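Local coordinates for protein flagellin hook IN motif family (Aeromonas hydrophila subsp. hydrophila, PDB 6XI1) that probably forms a calcium-stiffened extender region of tandem beta-sandwich repeats in an RTX adhesin, holding the adhesive parts of the protein away from the bacterial surface, at residues 36-41 and 125-130; 42-47 and 88-93; 341-346 and 370-375; 380-385 and 429-434; 233-238 and 265-270. One frame throughout, in Å; residues are numbered along the deposited sequence.

Interaction 1 of 5, residues 36-41 and 125-130. With CA (calcium ion), chain M; CA (calcium ion), chain L; CA (calcium ion), chain Q.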
# COMPACT_ATOMS: atom_id res chain seq x y z
N THR A 36 -58.43 -16.70 -11.51
CA THR A 36 -57.18 -16.15 -10.94
C THR A 36 -56.27 -15.85 -12.12
O THR A 36 -56.10 -16.71 -13.02
CB THR A 36 -56.58 -17.10 -9.88
OG1 THR A 36 -57.58 -17.23 -8.87
CG2 THR A 36 -55.30 -16.59 -9.27
N GLU A 37 -55.64 -14.68 -12.09
CA GLU A 37 -54.54 -14.30 -12.99
C GLU A 37 -53.57 -15.48 -13.11
O GLU A 37 -53.28 -16.07 -12.06
CB GLU A 37 -53.86 -13.06 -12.41
CG GLU A 37 -52.56 -12.72 -13.12
CD GLU A 37 -51.75 -11.61 -12.46
OE1 GLU A 37 -52.25 -10.96 -11.55
OE2 GLU A 37 -50.63 -11.41 -12.91
N ASP A 38 -53.15 -15.79 -14.33
CA ASP A 38 -52.15 -16.83 -14.70
C ASP A 38 -52.61 -18.25 -14.31
O ASP A 38 -51.74 -19.16 -14.25
CB ASP A 38 -50.77 -16.49 -14.10
CG ASP A 38 -50.21 -15.14 -14.55
OD1 ASP A 38 -50.42 -14.77 -15.71
OD2 ASP A 38 -49.61 -14.44 -13.71
N GLU A 39 -53.90 -18.49 -14.04
CA GLU A 39 -54.37 -19.88 -13.70
C GLU A 39 -54.32 -20.70 -14.99
O GLU A 39 -54.18 -21.95 -14.92
CB GLU A 39 -55.75 -19.92 -13.03
CG GLU A 39 -56.90 -19.57 -13.97
CD GLU A 39 -58.31 -19.73 -13.40
OE1 GLU A 39 -58.47 -19.60 -12.15
OE2 GLU A 39 -59.24 -19.97 -14.20
N SER A 40 -54.38 -20.01 -16.13
CA SER A 40 -54.45 -20.59 -17.48
C SER A 40 -54.08 -19.50 -18.49
O SER A 40 -54.10 -18.32 -18.11
CB SER A 40 -55.85 -21.15 -17.75
OG SER A 40 -56.85 -20.13 -17.66
N THR A 41 -53.74 -19.88 -19.72
CA THR A 41 -53.24 -18.98 -20.78
C THR A 41 -53.65 -19.57 -22.12
O THR A 41 -53.69 -20.79 -22.25
CB THR A 41 -51.72 -18.78 -20.64
OG1 THR A 41 -51.27 -17.98 -21.73
CG2 THR A 41 -50.93 -20.08 -20.63
N THR A 125 -59.06 -12.56 -9.48
CA THR A 125 -58.08 -12.37 -8.37
C THR A 125 -56.66 -12.29 -8.95
O THR A 125 -56.32 -13.11 -9.77
CB THR A 125 -58.20 -13.43 -7.27
OG1 THR A 125 -59.52 -13.34 -6.75
CG2 THR A 125 -57.23 -13.20 -6.13
N GLY A 126 -55.89 -11.28 -8.54
CA GLY A 126 -54.53 -11.06 -9.02
C GLY A 126 -53.53 -11.93 -8.30
O GLY A 126 -53.82 -12.38 -7.17
N VAL A 127 -52.39 -12.13 -8.93
CA VAL A 127 -51.18 -12.73 -8.30
C VAL A 127 -50.00 -11.77 -8.49
O VAL A 127 -49.98 -11.00 -9.47
CB VAL A 127 -50.87 -14.13 -8.87
CG1 VAL A 127 -52.00 -15.12 -8.60
CG2 VAL A 127 -50.57 -14.06 -10.34
N ASN A 128 -49.01 -11.89 -7.61
CA ASN A 128 -47.78 -11.07 -7.70
C ASN A 128 -47.06 -11.35 -9.00
O ASN A 128 -46.97 -12.51 -9.44
CB ASN A 128 -46.80 -11.29 -6.55
CG ASN A 128 -45.73 -10.23 -6.59
OD1 ASN A 128 -46.04 -9.03 -6.58
ND2 ASN A 128 -44.49 -10.66 -6.73
N ASP A 129 -46.55 -10.30 -9.60
CA ASP A 129 -45.55 -10.34 -10.69
C ASP A 129 -44.27 -9.79 -10.08
O ASP A 129 -44.32 -8.68 -9.43
CB ASP A 129 -46.00 -9.53 -11.91
CG ASP A 129 -47.07 -10.23 -12.74
OD1 ASP A 129 -48.21 -10.26 -12.29
OD2 ASP A 129 -46.72 -10.77 -13.82
N ALA A 130 -43.19 -10.54 -10.22
CA ALA A 130 -41.84 -10.10 -9.79
C ALA A 130 -41.53 -8.74 -10.43
O ALA A 130 -41.76 -8.53 -11.64
CB ALA A 130 -40.81 -11.15 -10.17
CA CA M . -48.64 -12.34 -13.66
CA CA L . -50.23 -9.47 -11.28
CA CA Q . -45.08 -7.17 -8.08
O HOH W 1 -47.35 -13.43 -11.83
O HOH W 2 -47.13 -13.57 -14.97
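The carboxylate of E37 and that of D129 meet across this contact through two shared calcium ions. E37 OE2 lies 2.8 Å from D129 OD1, a separation two acceptors can keep because both oxygens bind both metals. One calcium takes E37 OE1 and OE2, V127 O and D129 OD1, with L98 and Q96 among the residues that complete its shell. The other takes E37 OE2, D38 OD2 at 2.3 Å, both D129 carboxylate oxygens, Q96 OE1 and two waters, one of which also donates to N128 O. N128 OD1 and D129 O bind a third calcium with D160, D162, E166 and D220. E37 reaches its metals with CG anti to the backbone N (chi1 170°) and an extended chain. V127 N also donates to E37 OE1 at 2.9 Å, from above the carboxylate plane, and E37 N donates to T125 O at 2.9 Å beside the parallel bridge of T36 and T125. V127 CG2 lies against the E37 carboxylate, 3.4 Å from CD, while CG1 packs on T36 CG2 at 3.7 Å. D38 OD1 is satisfied by N92. With three acidic side chains converging here, calcium probably offsets their charge and so favours a rigid linker between the repeats.

Interaction 2 of 5, residues 42-47 and 88-93; sequences PLLTET and YNVDNS
Y88 N donates to E46 O at 2.7 Å, the shortest hydrogen bond between the strands, with an N-H...O angle of 164°. The return bond, E46 N to Y88 O, is 2.9 Å and makes E46-Y88 a hydrogen-bonded pair. L44 and V90 form the next such pair, L44 N reaching V90 O at 2.9 Å and V90 N reaching L44 O at 3.0 Å. Two residues on from V90, N92 N donates to the carbonyl of P42, a proline entered through a cis peptide bond. Strands 43-47 and 88-91 thus run antiparallel, their axes 4.7 Å apart at 164°, as neighbours in the beta-sandwich of the first cadherin-like repeat. On the face carrying L44, V90, E46 and Y88, L44 CB packs on V90 CG1 at 3.8 Å, and L44 CD2 meets the oxygen end of the N92 amide, 3.5 Å from OD1. CG of N92 is anti to its backbone N (chi1 -168°), which brings the amide beside L44, and its ND2 donates to D38 OD1, a second-shell link to a calcium ligand. The Y88 ring turns inward against I122 and I124, its OH bonded to E106. E46 leads its carboxylate away to A34 N. At L43, the two methyls part: CD1 comes near OD1 of N89, while CD2 comes within 3.3 Å of D91 OD1.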
# COMPACT_ATOMS: atom_id res chain seq x y z
N PRO A 42 -53.97 -18.79 -23.17
CA PRO A 42 -54.05 -17.33 -23.09
C PRO A 42 -55.32 -16.74 -22.43
O PRO A 42 -55.35 -15.54 -22.19
CB PRO A 42 -54.08 -16.92 -24.58
CG PRO A 42 -54.77 -18.08 -25.26
CD PRO A 42 -54.28 -19.30 -24.51
N LEU A 43 -56.35 -17.57 -22.21
CA LEU A 43 -57.63 -17.10 -21.62
C LEU A 43 -57.74 -17.62 -20.20
O LEU A 43 -57.27 -18.76 -19.91
CB LEU A 43 -58.83 -17.60 -22.43
CG LEU A 43 -58.97 -17.11 -23.87
CD1 LEU A 43 -60.26 -17.66 -24.48
CD2 LEU A 43 -58.97 -15.60 -23.95
N LEU A 44 -58.39 -16.82 -19.36
CA LEU A 44 -59.05 -17.26 -18.12
C LEU A 44 -60.52 -17.47 -18.48
O LEU A 44 -61.11 -16.58 -19.13
CB LEU A 44 -58.90 -16.20 -17.03
CG LEU A 44 -57.49 -15.61 -16.89
CD1 LEU A 44 -57.42 -14.75 -15.65
CD2 LEU A 44 -56.43 -16.72 -16.82
N THR A 45 -61.07 -18.61 -18.08
CA THR A 45 -62.43 -19.02 -18.49
C THR A 45 -63.13 -19.60 -17.28
O THR A 45 -62.51 -20.36 -16.47
CB THR A 45 -62.38 -20.03 -19.65
OG1 THR A 45 -61.82 -21.21 -19.08
CG2 THR A 45 -61.54 -19.60 -20.82
N GLU A 46 -64.39 -19.23 -17.15
CA GLU A 46 -65.31 -19.73 -16.11
C GLU A 46 -66.65 -20.03 -16.78
O GLU A 46 -67.01 -19.33 -17.75
CB GLU A 46 -65.44 -18.72 -14.98
CG GLU A 46 -66.30 -19.22 -13.84
CD GLU A 46 -65.65 -20.25 -12.93
OE1 GLU A 46 -65.01 -21.18 -13.43
OE2 GLU A 46 -65.79 -20.11 -11.71
N THR A 47 -67.34 -21.05 -16.27
CA THR A 47 -68.64 -21.50 -16.82
C THR A 47 -69.62 -21.72 -15.68
O THR A 47 -69.21 -21.93 -14.54
CB THR A 47 -68.51 -22.76 -17.68
OG1 THR A 47 -68.16 -23.80 -16.77
CG2 THR A 47 -67.54 -22.61 -18.84
N TYR A 88 -67.66 -17.28 -19.30
CA TYR A 88 -66.88 -16.03 -19.13
C TYR A 88 -65.46 -16.27 -19.66
O TYR A 88 -64.87 -17.33 -19.32
CB TYR A 88 -66.88 -15.59 -17.67
CG TYR A 88 -65.95 -14.44 -17.40
CD1 TYR A 88 -66.39 -13.13 -17.53
CD2 TYR A 88 -64.64 -14.66 -17.03
CE1 TYR A 88 -65.55 -12.06 -17.25
CE2 TYR A 88 -63.78 -13.60 -16.80
CZ TYR A 88 -64.24 -12.29 -16.88
OH TYR A 88 -63.41 -11.23 -16.62
N ASN A 89 -64.97 -15.33 -20.46
CA ASN A 89 -63.58 -15.34 -21.01
C ASN A 89 -62.95 -13.96 -20.76
O ASN A 89 -63.63 -12.96 -20.95
CB ASN A 89 -63.54 -15.64 -22.51
CG ASN A 89 -63.86 -17.09 -22.81
OD1 ASN A 89 -63.29 -18.00 -22.22
ND2 ASN A 89 -64.81 -17.31 -23.69
N VAL A 90 -61.70 -13.94 -20.31
CA VAL A 90 -60.88 -12.70 -20.27
C VAL A 90 -59.45 -13.05 -20.67
O VAL A 90 -58.96 -14.13 -20.25
CB VAL A 90 -60.99 -11.99 -18.90
CG1 VAL A 90 -60.40 -12.82 -17.78
CG2 VAL A 90 -60.36 -10.60 -18.93
N ASP A 91 -58.83 -12.20 -21.49
CA ASP A 91 -57.39 -12.32 -21.85
C ASP A 91 -56.58 -12.23 -20.55
O ASP A 91 -56.67 -11.19 -19.87
CB ASP A 91 -56.96 -11.24 -22.84
CG ASP A 91 -57.51 -11.43 -24.24
OD1 ASP A 91 -57.78 -12.58 -24.62
OD2 ASP A 91 -57.69 -10.42 -24.93
N ASN A 92 -55.82 -13.27 -20.23
CA ASN A 92 -54.86 -13.26 -19.09
C ASN A 92 -53.95 -12.02 -19.15
O ASN A 92 -53.60 -11.49 -18.08
CB ASN A 92 -54.02 -14.52 -19.10
CG ASN A 92 -53.25 -14.70 -17.82
OD1 ASN A 92 -53.78 -14.51 -16.73
ND2 ASN A 92 -52.00 -15.08 -17.96
N SER A 93 -53.63 -11.53 -20.35
CA SER A 93 -52.73 -10.36 -20.57
C SER A 93 -53.35 -9.11 -19.95
O SER A 93 -52.59 -8.23 -19.50
CB SER A 93 -52.41 -10.18 -22.04
OG SER A 93 -53.57 -9.77 -22.76

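Interaction 3 of 5, residues 341-346 and 370-375; sequences DAAVIS and VTDVDG. With CA (calcium ion), chain V; CA (calcium ion), chain T; CA (calcium ion), chain S; CA (calcium ion), chain U.
Metal bonds dominate where D341 faces D372 and D374, at the calcium-binding end of a beta hairpin (strands 344-354 and 361-371) in the fourth cadherin-like repeat. One calcium is gripped by D341 O at 2.2 Å, by both D372 oxygens and by D374 OD2; N340, E378 and D432 complete it. A second calcium joins D341 OD1 and D374 OD1, together with E249 and L310 from the preceding repeat. D341 also chelates a third through OD1 and OD2, so its OD1 serves two metals. D374 O binds a further calcium beside D377.

Hydrogen bonds set these ligands. D341 N donates to the syn lone pair of D374 OD2 at 2.7 Å, while D374 N donates to the anti lone pair of D372 OD1, an Asx turn at the start of the type I turn 372-375. Farther up the hairpin, V344 and T371 form a hydrogen-bonded antiparallel pair, V344 N to T371 O being 2.8 Å. One water donates to A342 O and accepts from V373 N, joining the backbones where they part.

Van der Waals contacts remain. V373 has CG1 anti to its backbone N (chi1 156°), which rests that methyl against the metal-bound carboxylate of D341, 3.7 Å from CG. The apolar pairs are V370 with I345, which run side by side, and V370 with A343, where V370 CG2 lies 3.5 Å from A343 CB.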
# COMPACT_ATOMS: atom_id res chain seq x y z
N ASP A 341 49.09 7.08 10.99
CA ASP A 341 50.25 6.23 10.64
C ASP A 341 51.54 7.02 10.87
O ASP A 341 51.65 8.20 10.42
CB ASP A 341 50.16 5.75 9.20
CG ASP A 341 49.09 4.68 9.01
OD1 ASP A 341 47.93 4.99 9.17
OD2 ASP A 341 49.49 3.52 8.78
N ALA A 342 52.46 6.42 11.62
CA ALA A 342 53.79 6.99 11.89
C ALA A 342 54.45 7.31 10.54
O ALA A 342 54.41 6.47 9.61
CB ALA A 342 54.66 6.05 12.69
N ALA A 343 55.01 8.50 10.45
CA ALA A 343 55.81 8.95 9.30
C ALA A 343 57.04 8.05 9.18
O ALA A 343 57.51 7.52 10.20
CB ALA A 343 56.17 10.40 9.48
N VAL A 344 57.48 7.86 7.94
CA VAL A 344 58.75 7.17 7.62
C VAL A 344 59.80 8.25 7.36
O VAL A 344 59.72 8.94 6.37
CB VAL A 344 58.59 6.17 6.47
CG1 VAL A 344 59.89 5.43 6.18
CG2 VAL A 344 57.48 5.18 6.79
N ILE A 345 60.76 8.35 8.27
CA ILE A 345 61.79 9.42 8.23
C ILE A 345 63.11 8.78 7.86
O ILE A 345 63.54 7.80 8.50
CB ILE A 345 61.83 10.21 9.55
CG1 ILE A 345 60.48 10.88 9.79
CG2 ILE A 345 62.96 11.21 9.48
CD1 ILE A 345 60.31 11.47 11.16
N SER A 346 63.79 9.39 6.91
CA SER A 346 65.03 8.81 6.34
C SER A 346 65.99 9.96 6.03
O SER A 346 65.80 11.05 6.56
CB SER A 346 64.69 7.94 5.14
OG SER A 346 64.12 8.75 4.09
N VAL A 370 60.94 12.79 4.76
CA VAL A 370 59.75 12.19 5.41
C VAL A 370 58.70 11.91 4.34
O VAL A 370 58.43 12.77 3.48
CB VAL A 370 59.20 13.08 6.55
CG1 VAL A 370 58.82 14.48 6.06
CG2 VAL A 370 58.01 12.41 7.22
N THR A 371 58.10 10.74 4.47
CA THR A 371 56.89 10.32 3.74
C THR A 371 55.91 9.75 4.77
O THR A 371 56.35 9.10 5.76
CB THR A 371 57.24 9.30 2.65
OG1 THR A 371 58.08 9.95 1.70
CG2 THR A 371 56.02 8.79 1.93
N ASP A 372 54.63 9.96 4.53
CA ASP A 372 53.56 9.65 5.50
C ASP A 372 52.39 9.02 4.74
O ASP A 372 51.89 9.63 3.77
CB ASP A 372 53.20 10.92 6.28
CG ASP A 372 52.47 10.58 7.57
OD1 ASP A 372 51.49 9.80 7.50
OD2 ASP A 372 52.94 11.05 8.63
N VAL A 373 52.01 7.81 5.12
CA VAL A 373 50.83 7.08 4.57
C VAL A 373 49.57 7.96 4.63
O VAL A 373 48.68 7.84 3.75
CB VAL A 373 50.71 5.74 5.33
CG1 VAL A 373 49.30 5.15 5.33
CG2 VAL A 373 51.70 4.77 4.74
N ASP A 374 49.48 8.86 5.61
CA ASP A 374 48.31 9.71 5.85
C ASP A 374 48.28 10.88 4.86
O ASP A 374 47.31 11.64 4.93
CB ASP A 374 48.24 10.23 7.28
CG ASP A 374 48.16 9.10 8.29
OD1 ASP A 374 47.38 8.16 8.07
OD2 ASP A 374 48.94 9.11 9.22
N GLY A 375 49.32 11.05 4.05
CA GLY A 375 49.26 11.95 2.88
C GLY A 375 50.45 12.90 2.82
O GLY A 375 51.16 13.08 3.82
CA CA V . 50.93 10.25 9.86
CA CA T . 45.97 6.29 8.66
CA CA S . 47.34 2.67 9.71
CA CA U . 45.95 13.55 4.80
O HOH W 3 53.76 6.40 6.95
O HOH W 4 48.81 0.84 10.16
O HOH W 5 48.13 3.52 11.83
O HOH W 6 46.01 13.55 2.36
O HOH W 7 46.25 13.71 7.15
O HOH W 8 44.42 11.83 4.62

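Interaction 4 of 5, residues 380-385 and 429-434; sequences KFLAGN and ASVDGT. With CA (calcium ion), chain V; GOL (glycerol), chain E.
K380 O and V431 N join at 3.0 Å, and L382 N and A429 O at 2.9 Å; these two hydrogen bonds flank the place where F381 and S430 bring their CA atoms within 3.9 Å. Their N-H...O angles of 150° and 155° show moderately bent bonds. Around this single bridge the side chains close in. V431 CG1 lies 3.5 Å from K380 CG and 3.9 Å from L382 CD2, wedged between the lysine's methylene chain and the leucine. K380 places CG between its backbone N and carbonyl carbon (chi1 58°), which sets CG against the valine methyls and lets the extended chain run on past them. L382 CD1 reaches S430 O and the A429 methyl. The F381 ring presents its edge to A429 O.

A glycerol, probably from the crystallisation liquor, links the two segments farther along: its O3 donates to L382 O and accepts from A429 N, and its O2 donates to N385 O.

What positions S430 and V431 is the type I turn 430-433, closed by G433 N on S430 O. D432 OD1 accepts from T434 N at 2.9 Å, an Asx turn, and from T434 OG1 at 2.6 Å, which fixes the rotation of the carboxylate. Its other oxygen, OD2, is thereby presented to a calcium at 2.5 Å, shared with N340, D372 and D374. The contact ties the loop entering strand 384-388 to the turn between strands 421-429 and 435-443, while F381 packs on L368 and V370 of strand 361-371.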
# COMPACT_ATOMS: atom_id res chain seq x y z
N LYS A 380 56.07 16.71 6.22
CA LYS A 380 56.96 17.83 6.57
C LYS A 380 57.33 17.74 8.04
O LYS A 380 56.71 16.97 8.76
CB LYS A 380 56.31 19.15 6.16
CG LYS A 380 54.96 19.41 6.77
CD LYS A 380 54.29 20.64 6.18
CE LYS A 380 52.95 20.91 6.84
NZ LYS A 380 52.37 22.20 6.39
N PHE A 381 58.35 18.49 8.41
CA PHE A 381 58.92 18.50 9.77
C PHE A 381 58.31 19.68 10.52
O PHE A 381 57.92 20.70 9.92
CB PHE A 381 60.44 18.53 9.72
CG PHE A 381 61.01 17.24 9.19
CD1 PHE A 381 61.27 16.18 10.03
CD2 PHE A 381 61.27 17.11 7.83
CE1 PHE A 381 61.78 14.99 9.52
CE2 PHE A 381 61.72 15.91 7.31
CZ PHE A 381 62.03 14.88 8.16
N LEU A 382 58.29 19.54 11.84
CA LEU A 382 58.15 20.71 12.74
C LEU A 382 59.50 21.42 12.78
O LEU A 382 60.51 20.81 13.15
CB LEU A 382 57.71 20.22 14.13
CG LEU A 382 56.35 19.55 14.17
CD1 LEU A 382 56.09 18.92 15.53
CD2 LEU A 382 55.25 20.55 13.81
N ALA A 383 59.52 22.68 12.39
CA ALA A 383 60.75 23.49 12.42
C ALA A 383 61.03 23.84 13.88
O ALA A 383 60.08 24.07 14.60
CB ALA A 383 60.57 24.71 11.56
N GLY A 384 62.29 23.84 14.31
CA GLY A 384 62.67 24.29 15.66
C GLY A 384 63.93 23.63 16.10
O GLY A 384 64.66 23.12 15.24
N ASN A 385 64.15 23.58 17.41
CA ASN A 385 65.34 22.95 18.03
C ASN A 385 65.11 21.45 18.10
O ASN A 385 64.00 21.06 18.43
CB ASN A 385 65.56 23.50 19.43
CG ASN A 385 65.75 25.00 19.41
OD1 ASN A 385 66.49 25.51 18.56
ND2 ASN A 385 65.10 25.71 20.33
N ALA A 429 61.00 15.99 14.98
CA ALA A 429 59.66 15.41 14.73
C ALA A 429 59.10 15.88 13.39
O ALA A 429 59.31 17.05 12.99
CB ALA A 429 58.73 15.73 15.84
N SER A 430 58.35 14.99 12.74
CA SER A 430 57.44 15.35 11.63
C SER A 430 56.16 15.98 12.21
O SER A 430 55.97 15.93 13.44
CB SER A 430 57.15 14.17 10.73
OG SER A 430 56.47 13.18 11.44
N VAL A 431 55.33 16.58 11.35
CA VAL A 431 54.13 17.32 11.82
C VAL A 431 53.15 16.39 12.56
O VAL A 431 52.43 16.89 13.42
CB VAL A 431 53.42 18.07 10.68
CG1 VAL A 431 54.30 19.23 10.23
CG2 VAL A 431 53.06 17.15 9.53
N ASP A 432 53.11 15.09 12.32
CA ASP A 432 52.18 14.19 13.06
C ASP A 432 52.79 13.75 14.41
O ASP A 432 52.18 12.93 15.05
CB ASP A 432 51.78 12.96 12.25
CG ASP A 432 52.88 11.91 12.10
OD1 ASP A 432 54.02 12.16 12.54
OD2 ASP A 432 52.58 10.81 11.59
N GLY A 433 53.97 14.25 14.79
CA GLY A 433 54.59 13.91 16.08
C GLY A 433 55.58 12.77 15.98
O GLY A 433 56.24 12.51 17.01
N THR A 434 55.76 12.13 14.81
CA THR A 434 56.73 11.02 14.68
C THR A 434 58.15 11.56 14.90
O THR A 434 58.53 12.58 14.27
CB THR A 434 56.64 10.33 13.31
OG1 THR A 434 55.27 9.99 13.05
CG2 THR A 434 57.58 9.16 13.26
CA CA V . 50.93 10.25 9.86
C1 GOL E . 60.21 19.34 17.79
O1 GOL E . 60.95 18.13 17.92
C2 GOL E . 60.77 20.31 16.76
O2 GOL E . 61.34 21.43 17.43
C3 GOL E . 61.85 19.77 15.84
O3 GOL E . 61.34 18.95 14.79

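Interaction 5 of 5, residues 233-238 and 265-270; sequences VNDAAV and TDVDGA. With CA (calcium ion), chain R; CA (calcium ion), chain O; NA (sodium ion), chain J; CA (calcium ion), chain P.
The backbones of 233-238 and 265-268 run antiparallel, end-to-end directions 175° apart, and V238 and T265 form a hydrogen-bonded pair in which V238 N meets T265 O at 2.7 Å. From there the chains splay into a calcium-binding junction between the second and third cadherin-like repeats of this beta-sandwich array. D268 links the sites. Its OD2 accepts from D235 N through the syn lone pair at 2.8 Å and binds one calcium, while OD1 binds a second at 2.4 Å with D235 OD1 and V233 O. The first calcium also takes D235 O, both oxygens of D266 and N234 OD1, whose amide plane is turned 40° from the D268 carboxylate; E272 and D326 finish the shell. N234 reaches it with CG anti to the backbone N (chi1 -171°). D266 OD1 doubles as acceptor for D268 N, using its anti lone pair in an Asx turn that opens the type I turn 266-269. D235 chelates a third calcium through OD1 and OD2, with Q202 and E143 supplying ligands from the preceding repeat. The carbonyl oxygen O of D268 is 2.1 Å from a sodium ion that also binds four waters and D271. A further water donates to A236 O and accepts from V267 N. V267 leans on the metal-bound aspartate, its CG2 3.3 Å from both CB and CG of D235.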
# COMPACT_ATOMS: atom_id res chain seq x y z
N VAL A 233 -3.92 -0.44 -2.80
CA VAL A 233 -2.68 0.18 -3.30
C VAL A 233 -1.57 -0.16 -2.30
O VAL A 233 -1.86 -0.41 -1.10
CB VAL A 233 -2.80 1.70 -3.49
CG1 VAL A 233 -3.83 2.07 -4.57
CG2 VAL A 233 -3.15 2.43 -2.21
N ASN A 234 -0.34 -0.14 -2.79
CA ASN A 234 0.84 -0.36 -1.92
C ASN A 234 0.90 0.71 -0.84
O ASN A 234 0.75 1.93 -1.14
CB ASN A 234 2.18 -0.38 -2.66
CG ASN A 234 3.25 -0.84 -1.70
OD1 ASN A 234 3.11 -1.91 -1.12
ND2 ASN A 234 4.27 -0.03 -1.51
N ASP A 235 1.16 0.26 0.37
CA ASP A 235 1.68 1.09 1.49
C ASP A 235 3.19 0.83 1.68
O ASP A 235 3.62 -0.39 1.71
CB ASP A 235 0.91 0.77 2.78
CG ASP A 235 -0.50 1.37 2.76
OD1 ASP A 235 -1.37 0.87 2.03
OD2 ASP A 235 -0.65 2.46 3.39
N ALA A 236 3.95 1.92 1.72
CA ALA A 236 5.42 1.91 1.94
C ALA A 236 5.64 1.18 3.25
O ALA A 236 4.87 1.41 4.23
CB ALA A 236 5.99 3.30 1.93
N ALA A 237 6.58 0.24 3.26
CA ALA A 237 7.02 -0.39 4.51
C ALA A 237 7.56 0.69 5.45
O ALA A 237 8.02 1.77 5.02
CB ALA A 237 8.05 -1.44 4.22
N VAL A 238 7.56 0.36 6.74
CA VAL A 238 8.13 1.29 7.75
C VAL A 238 9.36 0.58 8.27
O VAL A 238 9.22 -0.47 8.85
CB VAL A 238 7.13 1.66 8.87
CG1 VAL A 238 7.81 2.51 9.93
CG2 VAL A 238 5.94 2.42 8.29
N THR A 265 7.90 -3.11 9.29
CA THR A 265 6.46 -3.47 9.24
C THR A 265 5.90 -3.04 7.89
O THR A 265 6.48 -2.07 7.28
CB THR A 265 5.71 -2.84 10.42
OG1 THR A 265 5.88 -1.43 10.29
CG2 THR A 265 6.24 -3.36 11.74
N ASP A 266 4.79 -3.65 7.49
CA ASP A 266 4.09 -3.28 6.23
C ASP A 266 2.60 -3.54 6.43
O ASP A 266 2.21 -4.67 6.57
CB ASP A 266 4.71 -4.02 5.04
CG ASP A 266 4.36 -3.39 3.72
OD1 ASP A 266 3.12 -3.10 3.52
OD2 ASP A 266 5.30 -3.21 2.86
N VAL A 267 1.78 -2.49 6.36
CA VAL A 267 0.31 -2.70 6.56
C VAL A 267 -0.29 -3.61 5.48
O VAL A 267 -1.36 -4.23 5.71
CB VAL A 267 -0.45 -1.39 6.72
CG1 VAL A 267 0.10 -0.59 7.88
CG2 VAL A 267 -0.48 -0.57 5.46
N ASP A 268 0.39 -3.78 4.34
CA ASP A 268 -0.09 -4.70 3.27
C ASP A 268 0.09 -6.16 3.65
O ASP A 268 -0.40 -6.98 2.88
CB ASP A 268 0.58 -4.41 1.93
CG ASP A 268 0.37 -2.99 1.52
OD1 ASP A 268 -0.83 -2.53 1.59
OD2 ASP A 268 1.36 -2.36 1.19
N GLY A 269 0.76 -6.46 4.78
CA GLY A 269 0.74 -7.82 5.37
C GLY A 269 2.14 -8.35 5.68
O GLY A 269 3.14 -7.75 5.23
N ALA A 270 2.20 -9.51 6.34
CA ALA A 270 3.45 -10.24 6.69
C ALA A 270 4.21 -10.67 5.43
O ALA A 270 5.44 -10.67 5.51
CB ALA A 270 3.14 -11.44 7.56
CA CA R . 3.70 -2.49 1.18
CA CA O . -2.60 -0.94 1.09
NA NA J . -0.51 -8.73 1.81
CA CA P . -2.57 3.06 2.05
O HOH W 9 -0.87 3.50 0.35
O HOH W 10 3.14 0.16 6.25
O HOH W 11 -1.18 -10.05 3.45
O HOH W 12 0.15 -7.72 -0.11
O HOH W 13 -1.83 -9.84 0.28
O HOH W 14 -2.86 -7.75 1.85

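In the fold
From the N terminus, interaction 1 closes a long loop by joining the turn after strand 26-36 to the linker after strand 117-125, so it bridges the first and second repeats. Interaction 2 falls within that loop, pairing strands 43-53 and 85-91, and touches interaction 1 through D38 and N92. Interaction 5 follows in series at the junction of the second and third repeats. Interaction 3 then closes a hairpin at the end of the fourth repeat that adjoins the third. Interaction 4 comes after it without crossing, yet the two touch and share a calcium, so that the hairpin 344-371 and the loops before 384-388 and after 421-429 meet at one calcium-bound end of that sandwich.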